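Uncharacterized protein (Bacteroides eggerthii DSM 20697, PDB 4ECO) is of unknown function but, as a solenoid of leucine-rich repeats, probably binds other proteins. Local coordinates at residues L112-E117 against E121-P126. Sequence-based numbering, arbitrary orientation.
Sequences LGSHGE and ERLFGP. With NA (sodium ion), chain C.
E121 meets G116 through the backbone, where the loop that leaves strand 109-111 of the leucine-rich-repeat solenoid turns back on itself before helix 135-142. E121 N donates to G116 O at 2.9 Å, with an N-H...O angle of 159°, coming from above the carbonyl plane. This is the one hydrogen bond joining 112-117 to 121-126. The carboxylate of E121 leads away from this junction to H144, which its OE1 meets by a hydrogen bond. E121 O is 3.3 Å from G116 CA, a bent CA-H...O contact. L123 carries most of the apolar contact: with CG anti to its carbonyl carbon (chi1 -51°), the side chain reaches across S114, H115 and G116. Its CD1 sits over one face of the H115 imidazole, 3.5 Å from the centroid and 19° off the ring normal, a CH-pi contact displaced toward CE1. The ring is held on its nitrogens, ND1 hydrogen-bonded to E255 and NE2 to H144, two hydrogen bonds that should limit rotation of the ring under the methyl. S114 OG touches the same methyl, while its main polar partner is E89, whose carboxylate also accepts the backbone N-H groups of L123 and F124. The F124 side chain packs on V109 and A111 of strand 109-111. Within 112-117 the turn is tied by S114 N, which donates to E117 OE1 from above the carboxylate plane; the other oxygen, OE2, also hydrogen-bonded to G90 N, binds the sodium ion at 2.8 Å, with S192 O as second ligand.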
ATOM      1  N   LEU A 112      -2.208  16.081  18.201  1.00 35.31           N
ATOM      2  CA  LEU A 112      -2.715  15.613  19.494  1.00 36.28           C
ATOM      3  C   LEU A 112      -2.492  14.117  19.595  1.00 41.58           C
ATOM      4  O   LEU A 112      -2.771  13.480  20.609  1.00 41.76           O
ATOM      5  CB  LEU A 112      -4.211  15.956  19.672  1.00 36.82           C
ATOM      6  CG  LEU A 112      -4.643  17.418  19.498  1.00 41.92           C
ATOM      7  CD1 LEU A 112      -6.107  17.543  19.705  1.00 42.54           C
ATOM      8  CD2 LEU A 112      -3.888  18.357  20.415  1.00 42.41           C
ATOM      9  N   GLY A 113      -1.990  13.575  18.501  1.00 39.16           N
ATOM     10  CA  GLY A 113      -1.707  12.164  18.314  1.00 38.21           C
ATOM     11  C   GLY A 113      -1.605  11.935  16.835  1.00 41.18           C
ATOM     12  O   GLY A 113      -1.919  12.847  16.076  1.00 42.36           O
ATOM     13  N   SER A 114      -1.142  10.755  16.409  1.00 36.42           N
ATOM     14  CA  SER A 114      -0.991  10.442  14.988  1.00 35.94           C
ATOM     15  C   SER A 114      -0.852   8.967  14.761  1.00 43.54           C
ATOM     16  O   SER A 114      -0.667   8.210  15.725  1.00 44.24           O
ATOM     17  CB  SER A 114       0.234  11.134  14.405  1.00 38.25           C
ATOM     18  OG  SER A 114       1.408  10.421  14.760  1.00 45.96           O
ATOM     19  N   HIS A 115      -0.851   8.562  13.460  1.00 40.42           N
ATOM     20  CA  HIS A 115      -0.641   7.172  13.055  1.00 39.00           C
ATOM     21  C   HIS A 115       0.807   6.777  13.359  1.00 44.52           C
ATOM     22  O   HIS A 115       1.064   5.593  13.565  1.00 44.70           O
ATOM     23  CB  HIS A 115      -1.022   6.922  11.591  1.00 38.39           C
ATOM     24  CG  HIS A 115      -0.182   7.625  10.579  1.00 41.66           C
ATOM     25  ND1 HIS A 115      -0.595   8.805  10.002  1.00 43.86           N
ATOM     26  CD2 HIS A 115       0.999   7.258  10.026  1.00 42.91           C
ATOM     27  CE1 HIS A 115       0.350   9.128   9.131  1.00 43.13           C
ATOM     28  NE2 HIS A 115       1.338   8.231   9.122  1.00 42.59           N
ATOM     29  N   GLY A 116       1.700   7.777  13.474  1.00 40.75           N
ATOM     30  CA  GLY A 116       3.106   7.592  13.807  1.00 39.78           C
ATOM     31  C   GLY A 116       3.309   6.901  15.144  1.00 46.13           C
ATOM     32  O   GLY A 116       4.206   6.069  15.291  1.00 48.25           O
ATOM     33  N   GLU A 117       2.446   7.198  16.117  1.00 41.96           N
ATOM     34  CA  GLU A 117       2.504   6.631  17.470  1.00 41.10           C
ATOM     35  C   GLU A 117       2.351   5.100  17.474  1.00 48.86           C
ATOM     36  O   GLU A 117       2.966   4.438  18.320  1.00 51.19           O
ATOM     37  CB  GLU A 117       1.435   7.267  18.346  1.00 41.60           C
ATOM     38  CG  GLU A 117       1.739   8.722  18.671  1.00 38.48           C
ATOM     39  CD  GLU A 117       0.646   9.426  19.447  1.00 55.67           C
ATOM     40  OE1 GLU A 117      -0.532   9.319  19.023  1.00 38.80           O
ATOM     41  OE2 GLU A 117       0.964  10.090  20.466  1.00 39.17           O
ATOM     42  N   GLU A 121       7.060   6.481  15.579  1.00 49.95           N
ATOM     43  CA  GLU A 121       7.623   7.541  14.737  1.00 48.54           C
ATOM     44  C   GLU A 121       7.007   8.869  15.047  1.00 54.53           C
ATOM     45  O   GLU A 121       5.787   8.952  15.196  1.00 55.88           O
ATOM     46  CB  GLU A 121       7.400   7.236  13.257  1.00 49.11           C
ATOM     47  CG  GLU A 121       8.289   6.149  12.684  1.00 55.40           C
ATOM     48  CD  GLU A 121       8.179   6.017  11.182  1.00 71.43           C
ATOM     49  OE1 GLU A 121       8.426   7.023  10.472  1.00 74.76           O
ATOM     50  OE2 GLU A 121       7.855   4.901  10.713  1.00 55.47           O
ATOM     51  N   ARG A 122       7.820   9.930  15.112  1.00 51.67           N
ATOM     52  CA  ARG A 122       7.263  11.269  15.306  1.00 51.07           C
ATOM     53  C   ARG A 122       7.005  11.842  13.926  1.00 51.76           C
ATOM     54  O   ARG A 122       7.949  11.946  13.131  1.00 51.76           O
ATOM     55  CB  ARG A 122       8.194  12.156  16.137  1.00 53.91           C
ATOM     56  CG  ARG A 122       7.491  12.830  17.313  1.00 72.81           C
ATOM     57  CD  ARG A 122       8.360  13.836  18.064  1.00 89.56           C
ATOM     58  NE  ARG A 122       9.751  13.400  18.248  1.00 99.31           N
ATOM     59  CZ  ARG A 122      10.173  12.536  19.171  1.00114.87           C
ATOM     60  NH1 ARG A 122       9.309  11.955  19.995  1.00 98.75           N
ATOM     61  NH2 ARG A 122      11.455  12.216  19.247  1.00108.42           N
ATOM     62  N   LEU A 123       5.737  12.121  13.585  1.00 44.40           N
ATOM     63  CA  LEU A 123       5.467  12.644  12.242  1.00 42.50           C
ATOM     64  C   LEU A 123       5.698  14.146  12.195  1.00 44.33           C
ATOM     65  O   LEU A 123       6.025  14.686  11.142  1.00 44.14           O
ATOM     66  CB  LEU A 123       4.049  12.311  11.771  1.00 41.94           C
ATOM     67  CG  LEU A 123       3.605  10.865  11.874  1.00 44.31           C
ATOM     68  CD1 LEU A 123       2.189  10.732  11.417  1.00 44.26           C
ATOM     69  CD2 LEU A 123       4.488   9.963  11.077  1.00 44.22           C
ATOM     70  N   PHE A 124       5.555  14.806  13.349  1.00 40.13           N
ATOM     71  CA  PHE A 124       5.762  16.242  13.514  1.00 40.44           C
ATOM     72  C   PHE A 124       7.103  16.492  14.168  1.00 48.38           C
ATOM     73  O   PHE A 124       7.409  15.913  15.220  1.00 50.22           O
ATOM     74  CB  PHE A 124       4.632  16.867  14.344  1.00 41.15           C
ATOM     75  CG  PHE A 124       3.292  16.974  13.664  1.00 41.23           C
ATOM     76  CD1 PHE A 124       2.635  15.845  13.204  1.00 42.28           C
ATOM     77  CD2 PHE A 124       2.640  18.189  13.579  1.00 44.97           C
ATOM     78  CE1 PHE A 124       1.396  15.946  12.589  1.00 43.44           C
ATOM     79  CE2 PHE A 124       1.377  18.283  12.992  1.00 47.74           C
ATOM     80  CZ  PHE A 124       0.767  17.162  12.498  1.00 44.06           C
ATOM     81  N   GLY A 125       7.882  17.352  13.538  1.00 45.32           N
ATOM     82  CA  GLY A 125       9.220  17.714  13.979  1.00 46.24           C
ATOM     83  C   GLY A 125       9.999  18.381  12.868  1.00 52.17           C
ATOM     84  O   GLY A 125       9.494  18.509  11.750  1.00 52.75           O
ATOM     85  N   PRO A 126      11.248  18.800  13.127  1.00 49.16           N
ATOM     86  CA  PRO A 126      12.038  19.487  12.077  1.00 49.52           C
ATOM     87  C   PRO A 126      12.329  18.641  10.821  1.00 54.39           C
ATOM     88  O   PRO A 126      12.583  19.218   9.770  1.00 55.88           O
ATOM     89  CB  PRO A 126      13.345  19.818  12.798  1.00 51.11           C
ATOM     90  CG  PRO A 126      12.986  19.846  14.249  1.00 54.44           C
ATOM     91  CD  PRO A 126      11.983  18.753  14.405  1.00 49.29           C
TER
HETATM   92 NA    NA C1001       1.161   9.046  23.079  1.00 42.76          NA